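Local coordinates for glycosyl hydrolase, family 38 (Enterococcus faecalis, PDB 5KBP), which probably hydrolyses alpha-mannosidic linkages as a metal-binding glycoside hydrolase of family 38, at residues Tyr90-Ile98 with Leu348-Cys357; Ala297-Gln308 with Phe731-Glu739. All coordinates share one frame; numbering follows the deposited sequence.

Overall arrangement
From the N terminus, the chain first reaches residues 90-98, a loop between strand 84-85 and helix 100-117 in the N-terminal region of the family 38 fold. Contact 1 closes some 250 residues later, when 348-357 returns to this loop. Before that happens, contact 2 has already opened at 297-308, the lead into helix 304-332, and it closes only at 731-739, between strands 727-732 and 737-740 of the C-terminal beta region. The two loops therefore cross. The middle, helical region is thereby tied to both its neighbours, and Lys307 NZ joins the contacts through a probable 2.8 Å hydrogen bond to Ile356 O.

Contact 1: Tyr90-Ile98 with Leu348-Cys357; sequences YILQDDFLI and LQNHPHDSIC
Ile91, Ile98 and His351 form the apolar middle of a contact in which the irregular loop 90-98 of the family 38 N-terminal domain packs along a type I turn, Leu348-His351, that leads into the short helix 353-356. The methyl CG2 of Ile98 sits over one face of the His351 ring, 3.5 Å from its centroid and 14° off the normal, a CH-pi contact. On the ring's polar rim, NE2 is hydrogen-bonded to Asn310 of helix 304-332, which anchors the imidazole under that methyl. Ile91 reaches the same histidine at its CB, with CD1 3.7 Å away, beside the carbonyl of Leu348. Farther out, Tyr90 CD2 meets Leu348 CD1 at 3.7 Å; toward the other end, Leu97 CB packs on Ile356 CG1.

Among polar contacts, Gln349 NE2 donates a weak bond of 3.4 Å to Tyr90 OH, made by an extended side chain at the outer end of the contact. Leu92 O receives a long, bent hydrogen bond from His353 N at 3.3 Å, together with the CA-H...O contact of Pro352 CA at 3.2 Å. Proline suits the N-cap position because its ring restricts phi (-57° here) and its missing N-H costs nothing just before the helix. Its carbonyl accepts from Ser355 N and Ile356 N.

Asp94 swings CG opposite its own nitrogen (chi1 -179°), which brings the carboxylate beside Cys357, with CB against Ile356 CG2. OD1 accepts from Leu97 N at 2.9 Å in an Asx motif, whereas Asp94 OD2, buried with no hydrogen-bond partner in the model, lies 3.3 Å from Cys357 SG.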
loop_
_atom_site.group_PDB
_atom_site.type_symbol
_atom_site.label_atom_id
_atom_site.label_comp_id
_atom_site.label_asym_id
_atom_site.label_seq_id
_atom_site.Cartn_x
_atom_site.Cartn_y
_atom_site.Cartn_z
ATOM N N TYR A 90 -0.355 -1.247 21.779
ATOM C CA TYR A 90 0.413 -1.323 20.542
ATOM C C TYR A 90 0.250 -0.047 19.725
ATOM O O TYR A 90 1.233 0.513 19.230
ATOM C CB TYR A 90 -0.023 -2.550 19.738
ATOM C CG TYR A 90 0.648 -2.699 18.391
ATOM C CD1 TYR A 90 1.986 -3.062 18.292
ATOM C CD2 TYR A 90 -0.062 -2.491 17.216
ATOM C CE1 TYR A 90 2.600 -3.203 17.059
ATOM C CE2 TYR A 90 0.543 -2.631 15.980
ATOM C CZ TYR A 90 1.873 -2.987 15.908
ATOM O OH TYR A 90 2.476 -3.126 14.678
ATOM N N ILE A 91 -0.986 0.429 19.586
ATOM C CA ILE A 91 -1.287 1.700 18.942
ATOM C C ILE A 91 -2.336 2.422 19.779
ATOM O O ILE A 91 -2.979 1.836 20.653
ATOM C CB ILE A 91 -1.778 1.522 17.488
ATOM C CG1 ILE A 91 -2.827 0.408 17.400
ATOM C CG2 ILE A 91 -0.612 1.226 16.560
ATOM C CD1 ILE A 91 -4.260 0.884 17.526
ATOM N N LEU A 92 -2.499 3.713 19.503
ATOM C CA LEU A 92 -3.546 4.520 20.120
ATOM C C LEU A 92 -4.742 4.533 19.177
ATOM O O LEU A 92 -4.714 5.201 18.138
ATOM C CB LEU A 92 -3.051 5.934 20.405
ATOM C CG LEU A 92 -1.841 6.074 21.329
ATOM C CD1 LEU A 92 -1.632 7.536 21.700
ATOM C CD2 LEU A 92 -1.999 5.206 22.570
ATOM N N GLN A 93 -5.790 3.803 19.536
ATOM C CA GLN A 93 -6.897 3.531 18.634
ATOM C C GLN A 93 -8.061 4.484 18.870
ATOM O O GLN A 93 -8.093 5.254 19.831
ATOM C CB GLN A 93 -7.380 2.086 18.800
ATOM C CG GLN A 93 -8.299 1.870 20.000
ATOM C CD GLN A 93 -7.556 1.790 21.321
ATOM O OE1 GLN A 93 -6.383 2.153 21.413
ATOM N NE2 GLN A 93 -8.238 1.304 22.352
ATOM N N ASP A 94 -9.029 4.419 17.959
ATOM C CA ASP A 94 -10.361 4.947 18.205
ATOM C C ASP A 94 -11.190 3.852 18.861
ATOM O O ASP A 94 -11.233 2.721 18.368
ATOM C CB ASP A 94 -11.022 5.415 16.909
ATOM C CG ASP A 94 -12.408 5.991 17.141
ATOM O OD1 ASP A 94 -13.376 5.206 17.213
ATOM O OD2 ASP A 94 -12.527 7.228 17.260
ATOM N N ASP A 95 -11.844 4.190 19.973
ATOM C CA ASP A 95 -12.510 3.170 20.777
ATOM C C ASP A 95 -13.685 2.544 20.034
ATOM O O ASP A 95 -13.766 1.318 19.904
ATOM C CB ASP A 95 -12.970 3.770 22.107
ATOM C CG ASP A 95 -11.872 3.774 23.153
ATOM O OD1 ASP A 95 -10.862 3.066 22.953
ATOM O OD2 ASP A 95 -12.020 4.472 24.178
ATOM N N PHE A 96 -14.601 3.371 19.530
ATOM C CA PHE A 96 -15.863 2.861 19.008
ATOM C C PHE A 96 -15.764 2.319 17.587
ATOM O O PHE A 96 -16.611 1.509 17.194
ATOM C CB PHE A 96 -16.930 3.958 19.058
ATOM C CG PHE A 96 -17.306 4.377 20.450
ATOM C CD1 PHE A 96 -18.069 3.546 21.254
ATOM C CD2 PHE A 96 -16.904 5.604 20.952
ATOM C CE1 PHE A 96 -18.418 3.927 22.536
ATOM C CE2 PHE A 96 -17.252 5.993 22.234
ATOM C CZ PHE A 96 -18.011 5.152 23.026
ATOM N N LEU A 97 -14.765 2.733 16.812
ATOM C CA LEU A 97 -14.711 2.384 15.398
ATOM C C LEU A 97 -13.946 1.097 15.111
ATOM O O LEU A 97 -13.837 0.711 13.943
ATOM C CB LEU A 97 -14.103 3.535 14.592
ATOM C CG LEU A 97 -15.030 4.738 14.415
ATOM C CD1 LEU A 97 -14.380 5.801 13.547
ATOM C CD2 LEU A 97 -16.352 4.286 13.818
ATOM N N ILE A 98 -13.416 0.424 16.130
ATOM C CA ILE A 98 -12.793 -0.879 15.942
ATOM C C ILE A 98 -13.556 -1.904 16.771
ATOM O O ILE A 98 -14.254 -1.570 17.732
ATOM C CB ILE A 98 -11.294 -0.885 16.304
ATOM C CG1 ILE A 98 -11.094 -0.760 17.814
ATOM C CG2 ILE A 98 -10.570 0.237 15.578
ATOM C CD1 ILE A 98 -9.648 -0.899 18.237
ATOM N N LEU A 348 -3.977 -3.646 12.980
ATOM C CA LEU A 348 -3.917 -2.602 13.997
ATOM C C LEU A 348 -3.245 -1.333 13.490
ATOM O O LEU A 348 -3.488 -0.257 14.046
ATOM C CB LEU A 348 -3.189 -3.117 15.240
ATOM C CG LEU A 348 -3.966 -4.112 16.104
ATOM C CD1 LEU A 348 -3.087 -4.665 17.209
ATOM C CD2 LEU A 348 -5.204 -3.457 16.689
ATOM N N GLN A 349 -2.408 -1.432 12.455
ATOM C CA GLN A 349 -1.788 -0.241 11.886
ATOM C C GLN A 349 -2.793 0.636 11.149
ATOM O O GLN A 349 -2.481 1.792 10.847
ATOM C CB GLN A 349 -0.644 -0.638 10.951
ATOM C CG GLN A 349 0.576 -1.185 11.678
ATOM C CD GLN A 349 1.576 -1.841 10.747
ATOM O OE1 GLN A 349 1.619 -1.548 9.552
ATOM N NE2 GLN A 349 2.385 -2.743 11.293
ATOM N N ASN A 350 -3.980 0.113 10.848
ATOM C CA ASN A 350 -5.086 0.912 10.337
ATOM C C ASN A 350 -5.999 1.418 11.445
ATOM O O ASN A 350 -6.983 2.103 11.153
ATOM C CB ASN A 350 -5.912 0.106 9.330
ATOM C CG ASN A 350 -5.259 0.031 7.968
ATOM O OD1 ASN A 350 -4.333 0.783 7.671
ATOM N ND2 ASN A 350 -5.746 -0.871 7.125
ATOM N N HIS A 351 -5.694 1.100 12.699
ATOM C CA HIS A 351 -6.548 1.452 13.826
ATOM C C HIS A 351 -6.141 2.688 14.636
ATOM O O HIS A 351 -6.879 3.039 15.564
ATOM C CB HIS A 351 -6.655 0.255 14.769
ATOM C CG HIS A 351 -7.516 -0.849 14.240
ATOM N ND1 HIS A 351 -7.646 -2.066 14.876
ATOM C CD2 HIS A 351 -8.297 -0.916 13.136
ATOM C CE1 HIS A 351 -8.467 -2.835 14.183
ATOM N NE2 HIS A 351 -8.878 -2.161 13.123
ATOM N N PRO A 352 -5.017 3.373 14.372
ATOM C CA PRO A 352 -4.838 4.691 14.997
ATOM C C PRO A 352 -6.000 5.607 14.642
ATOM O O PRO A 352 -6.531 5.558 13.532
ATOM C CB PRO A 352 -3.516 5.189 14.410
ATOM C CG PRO A 352 -2.749 3.954 14.182
ATOM C CD PRO A 352 -3.762 2.936 13.724
ATOM N N HIS A 353 -6.401 6.441 15.609
ATOM C CA HIS A 353 -7.673 7.149 15.487
ATOM C C HIS A 353 -7.731 7.996 14.221
ATOM O O HIS A 353 -8.754 8.015 13.531
ATOM C CB HIS A 353 -7.935 8.002 16.733
ATOM C CG HIS A 353 -6.873 9.019 17.015
ATOM N ND1 HIS A 353 -5.671 8.694 17.606
ATOM C CD2 HIS A 353 -6.841 10.356 16.809
ATOM C CE1 HIS A 353 -4.939 9.785 17.741
ATOM N NE2 HIS A 353 -5.627 10.807 17.265
ATOM N N ASP A 354 -6.639 8.678 13.876
ATOM C CA ASP A 354 -6.635 9.459 12.643
ATOM C C ASP A 354 -6.732 8.584 11.398
ATOM O O ASP A 354 -7.177 9.066 10.351
ATOM C CB ASP A 354 -5.385 10.333 12.575
ATOM C CG ASP A 354 -5.426 11.479 13.563
ATOM O OD1 ASP A 354 -6.533 11.816 14.035
ATOM O OD2 ASP A 354 -4.357 12.050 13.863
ATOM N N SER A 355 -6.342 7.313 11.490
ATOM C CA SER A 355 -6.449 6.414 10.346
ATOM C C SER A 355 -7.882 5.928 10.152
ATOM O O SER A 355 -8.504 6.187 9.116
ATOM C CB SER A 355 -5.500 5.225 10.522
ATOM O OG SER A 355 -4.146 5.642 10.519
ATOM N N ILE A 356 -8.426 5.233 11.154
ATOM C CA ILE A 356 -9.715 4.568 10.988
ATOM C C ILE A 356 -10.861 5.574 10.952
ATOM O O ILE A 356 -11.899 5.316 10.331
ATOM C CB ILE A 356 -9.911 3.511 12.092
ATOM C CG1 ILE A 356 -11.165 2.676 11.829
ATOM C CG2 ILE A 356 -9.963 4.169 13.465
ATOM C CD1 ILE A 356 -11.123 1.907 10.522
ATOM N N CYS A 357 -10.702 6.735 11.594
ATOM C CA CYS A 357 -11.752 7.747 11.534
ATOM C C CYS A 357 -11.891 8.352 10.144
ATOM O O CYS A 357 -12.898 9.015 9.869
ATOM C CB CYS A 357 -11.490 8.860 12.549
ATOM S SG CYS A 357 -11.735 8.382 14.276
#

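Contact 2: Ala297-Gln308 with Phe731-Glu739; sequences ANTSSARVYLKQ and FNEGLNEYE
Glu737 is stretched out, its CG opposite the backbone nitrogen (chi1 -171°), and this carries the carboxylate to Asn298 in the 3-10 segment 297-299 and to Ser301 just beyond it, which turns OG between its own N and carbonyl carbon (chi1 63°) to meet it. OE2 of Glu737 accepts from Ser301 OG at 2.6 Å and from Asn298 ND2 at 2.8 Å, the latter bond almost straight at 173°. Both donors stand well out of the carboxylate plane, on opposite faces of it, so the oxygen is clamped between them. Serine and asparagine suit these places as short, uncharged donors able to reach one carboxylate oxygen from its two faces. Ser300 spends its hydroxyl on Ala297 O, and its OG packs against Glu737 CB at 3.3 Å.

Beyond this polar end, the start of helix 304-332 rests on the turn linking strands 727-732 and 737-740 of the C-terminal beta region. Gly734, with no side chain, lets its CA come within 4.3 Å of Gln308 CA, and Val304 CG2 touches Leu735 CD2 at 4.1 Å. The aliphatic part of Lys307, bent about CB-CG, passes the amide of Asn736, CG lying 3.2 Å from OD1; the main polar partner of that amide is Gln715. Lys307 NZ donates to Thr299 O and Ala302 O, with Ile356 O a further, probable acceptor. A water lies within hydrogen-bonding distance of Ser300 O, Gly734 O and Asn736 N, joining the two backbones.

The carboxylate of Glu737 receives hydrogen bonds at both oxygens, two at OE2 and one from Thr749 at OE1, consistent with its remaining ionised although buried.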
loop_
_atom_site.group_PDB
_atom_site.type_symbol
_atom_site.label_atom_id
_atom_site.label_comp_id
_atom_site.label_asym_id
_atom_site.label_seq_id
_atom_site.Cartn_x
_atom_site.Cartn_y
_atom_site.Cartn_z
ATOM N N ALA A 297 -18.150 12.779 16.203
ATOM C CA ALA A 297 -18.800 11.489 16.000
ATOM C C ALA A 297 -19.033 11.198 14.525
ATOM O O ALA A 297 -19.147 10.029 14.138
ATOM C CB ALA A 297 -20.126 11.439 16.756
ATOM N N ASN A 298 -19.106 12.236 13.687
ATOM C CA ASN A 298 -19.310 12.042 12.255
ATOM C C ASN A 298 -18.107 11.417 11.560
ATOM O O ASN A 298 -18.174 11.171 10.351
ATOM C CB ASN A 298 -19.666 13.372 11.591
ATOM C CG ASN A 298 -21.023 13.887 12.022
ATOM O OD1 ASN A 298 -21.150 15.013 12.499
ATOM N ND2 ASN A 298 -22.045 13.055 11.866
ATOM N N THR A 299 -17.013 11.158 12.280
ATOM C CA THR A 299 -15.919 10.388 11.701
ATOM C C THR A 299 -16.344 8.957 11.402
ATOM O O THR A 299 -15.754 8.305 10.532
ATOM C CB THR A 299 -14.714 10.390 12.641
ATOM O OG1 THR A 299 -15.112 9.920 13.936
ATOM C CG2 THR A 299 -14.135 11.791 12.773
ATOM N N SER A 300 -17.364 8.457 12.102
ATOM C CA SER A 300 -17.844 7.099 11.879
ATOM C C SER A 300 -18.422 6.905 10.483
ATOM O O SER A 300 -18.464 5.770 9.995
ATOM C CB SER A 300 -18.890 6.741 12.939
ATOM O OG SER A 300 -19.850 7.774 13.074
ATOM N N SER A 301 -18.864 7.979 9.828
ATOM C CA SER A 301 -19.392 7.898 8.474
ATOM C C SER A 301 -18.417 8.404 7.418
ATOM O O SER A 301 -18.691 8.253 6.223
ATOM C CB SER A 301 -20.707 8.684 8.366
ATOM O OG SER A 301 -20.501 10.065 8.612
ATOM N N ALA A 302 -17.299 8.999 7.826
ATOM C CA ALA A 302 -16.309 9.475 6.871
ATOM C C ALA A 302 -15.584 8.298 6.232
ATOM O O ALA A 302 -15.108 7.399 6.931
ATOM C CB ALA A 302 -15.309 10.398 7.564
ATOM N N ARG A 303 -15.496 8.311 4.901
ATOM C CA ARG A 303 -14.842 7.259 4.123
ATOM C C ARG A 303 -15.329 5.874 4.561
ATOM O O ARG A 303 -14.611 5.090 5.182
ATOM C CB ARG A 303 -13.319 7.366 4.238
ATOM C CG ARG A 303 -12.742 8.698 3.785
ATOM C CD ARG A 303 -11.235 8.724 3.976
ATOM N NE ARG A 303 -10.636 10.002 3.601
ATOM C CZ ARG A 303 -10.033 10.236 2.439
ATOM N NH1 ARG A 303 -9.945 9.278 1.525
ATOM N NH2 ARG A 303 -9.512 11.431 2.192
ATOM N N VAL A 304 -16.586 5.596 4.207
ATOM C CA VAL A 304 -17.256 4.390 4.688
ATOM C C VAL A 304 -16.547 3.129 4.206
ATOM O O VAL A 304 -16.624 2.077 4.854
ATOM C CB VAL A 304 -18.740 4.408 4.264
ATOM C CG1 VAL A 304 -18.865 4.399 2.747
ATOM C CG2 VAL A 304 -19.498 3.243 4.888
ATOM N N TYR A 305 -15.836 3.209 3.076
ATOM C CA TYR A 305 -15.135 2.036 2.565
ATOM C C TYR A 305 -14.056 1.562 3.530
ATOM O O TYR A 305 -13.760 0.362 3.586
ATOM C CB TYR A 305 -14.534 2.335 1.190
ATOM C CG TYR A 305 -13.543 3.478 1.168
ATOM C CD1 TYR A 305 -13.964 4.783 0.947
ATOM C CD2 TYR A 305 -12.184 3.251 1.351
ATOM C CE1 TYR A 305 -13.062 5.830 0.918
ATOM C CE2 TYR A 305 -11.275 4.293 1.325
ATOM C CZ TYR A 305 -11.720 5.579 1.108
ATOM O OH TYR A 305 -10.819 6.620 1.080
ATOM N N LEU A 306 -13.459 2.481 4.291
ATOM C CA LEU A 306 -12.523 2.080 5.337
ATOM C C LEU A 306 -13.228 1.259 6.409
ATOM O O LEU A 306 -12.720 0.222 6.851
ATOM C CB LEU A 306 -11.867 3.316 5.958
ATOM C CG LEU A 306 -10.973 4.186 5.077
ATOM C CD1 LEU A 306 -10.556 5.435 5.831
ATOM C CD2 LEU A 306 -9.752 3.411 4.614
ATOM N N LYS A 307 -14.406 1.716 6.844
ATOM C CA LYS A 307 -15.147 1.000 7.876
ATOM C C LYS A 307 -15.639 -0.348 7.366
ATOM O O LYS A 307 -15.686 -1.324 8.124
ATOM C CB LYS A 307 -16.325 1.846 8.366
ATOM C CG LYS A 307 -15.970 2.900 9.409
ATOM C CD LYS A 307 -15.240 4.088 8.809
ATOM C CE LYS A 307 -15.088 5.197 9.833
ATOM N NZ LYS A 307 -14.325 6.350 9.284
ATOM N N GLN A 308 -16.015 -0.422 6.088
ATOM C CA GLN A 308 -16.457 -1.690 5.519
ATOM C C GLN A 308 -15.311 -2.692 5.459
ATOM O O GLN A 308 -15.479 -3.864 5.818
ATOM C CB GLN A 308 -17.052 -1.464 4.130
ATOM C CG GLN A 308 -18.375 -0.718 4.142
ATOM C CD GLN A 308 -18.945 -0.509 2.753
ATOM O OE1 GLN A 308 -18.210 -0.254 1.799
ATOM N NE2 GLN A 308 -20.261 -0.621 2.633
ATOM N N PHE A 731 -29.407 -4.036 11.921
ATOM C CA PHE A 731 -28.007 -4.426 11.912
ATOM C C PHE A 731 -27.359 -4.035 10.590
ATOM O O PHE A 731 -28.039 -3.761 9.597
ATOM C CB PHE A 731 -27.839 -5.930 12.175
ATOM C CG PHE A 731 -28.626 -6.814 11.249
ATOM C CD1 PHE A 731 -29.922 -7.189 11.562
ATOM C CD2 PHE A 731 -28.057 -7.298 10.082
ATOM C CE1 PHE A 731 -30.645 -8.013 10.719
ATOM C CE2 PHE A 731 -28.774 -8.124 9.234
ATOM C CZ PHE A 731 -30.069 -8.483 9.554
ATOM N N ASN A 732 -26.027 -4.008 10.592
ATOM C CA ASN A 732 -25.274 -3.467 9.468
ATOM C C ASN A 732 -23.886 -4.093 9.440
ATOM O O ASN A 732 -23.482 -4.803 10.363
ATOM C CB ASN A 732 -25.169 -1.941 9.561
ATOM C CG ASN A 732 -24.261 -1.489 10.691
ATOM O OD1 ASN A 732 -23.065 -1.275 10.492
ATOM N ND2 ASN A 732 -24.825 -1.347 11.887
ATOM N N GLU A 733 -23.157 -3.808 8.360
ATOM C CA GLU A 733 -21.763 -4.222 8.198
ATOM C C GLU A 733 -20.957 -2.990 7.797
ATOM O O GLU A 733 -20.913 -2.628 6.618
ATOM C CB GLU A 733 -21.624 -5.330 7.159
ATOM C CG GLU A 733 -22.374 -6.606 7.488
ATOM C CD GLU A 733 -22.122 -7.698 6.470
ATOM O OE1 GLU A 733 -21.183 -7.547 5.661
ATOM O OE2 GLU A 733 -22.860 -8.705 6.476
ATOM N N GLY A 734 -20.321 -2.350 8.773
ATOM C CA GLY A 734 -19.483 -1.202 8.495
ATOM C C GLY A 734 -20.210 0.116 8.366
ATOM O O GLY A 734 -19.588 1.112 7.978
ATOM N N LEU A 735 -21.507 0.158 8.671
ATOM C CA LEU A 735 -22.281 1.399 8.643
ATOM C C LEU A 735 -22.411 1.872 10.088
ATOM O O LEU A 735 -23.417 1.654 10.761
ATOM C CB LEU A 735 -23.636 1.175 7.981
ATOM C CG LEU A 735 -23.651 0.264 6.749
ATOM C CD1 LEU A 735 -25.061 0.140 6.188
ATOM C CD2 LEU A 735 -22.682 0.760 5.683
ATOM N N ASN A 736 -21.360 2.539 10.563
ATOM C CA ASN A 736 -21.151 2.754 11.988
ATOM C C ASN A 736 -21.725 4.066 12.511
ATOM O O ASN A 736 -21.618 4.327 13.715
ATOM C CB ASN A 736 -19.654 2.684 12.305
ATOM C CG ASN A 736 -19.042 1.351 11.916
ATOM O OD1 ASN A 736 -18.104 1.293 11.122
ATOM N ND2 ASN A 736 -19.577 0.271 12.471
ATOM N N GLU A 737 -22.325 4.895 11.661
ATOM C CA GLU A 737 -22.981 6.120 12.104
ATOM C C GLU A 737 -24.490 5.955 12.000
ATOM O O GLU A 737 -25.002 5.526 10.960
ATOM C CB GLU A 737 -22.536 7.332 11.283
ATOM C CG GLU A 737 -23.032 8.654 11.856
ATOM C CD GLU A 737 -22.830 9.818 10.912
ATOM O OE1 GLU A 737 -23.771 10.149 10.160
ATOM O OE2 GLU A 737 -21.727 10.400 10.915
ATOM N N TYR A 738 -25.196 6.304 13.074
ATOM C CA TYR A 738 -26.649 6.254 13.095
ATOM C C TYR A 738 -27.173 7.442 13.887
ATOM O O TYR A 738 -26.423 8.144 14.574
ATOM C CB TYR A 738 -27.165 4.943 13.703
ATOM C CG TYR A 738 -27.085 4.897 15.212
ATOM C CD1 TYR A 738 -25.908 4.535 15.851
ATOM C CD2 TYR A 738 -28.186 5.216 16.000
ATOM C CE1 TYR A 738 -25.827 4.489 17.229
ATOM C CE2 TYR A 738 -28.112 5.179 17.378
ATOM C CZ TYR A 738 -26.930 4.813 17.987
ATOM O OH TYR A 738 -26.853 4.772 19.359
ATOM N N GLU A 739 -28.482 7.657 13.791
ATOM C CA GLU A 739 -29.159 8.677 14.579
ATOM C C GLU A 739 -30.606 8.258 14.779
ATOM O O GLU A 739 -31.270 7.840 13.825
ATOM C CB GLU A 739 -29.091 10.050 13.899
ATOM C CG GLU A 739 -29.857 11.138 14.637
ATOM C CD GLU A 739 -29.689 12.506 14.007
ATOM O OE1 GLU A 739 -29.835 13.514 14.729
ATOM O OE2 GLU A 739 -29.407 12.575 12.793
HETATM O O HOH W 1 -19.455 3.738 8.181
#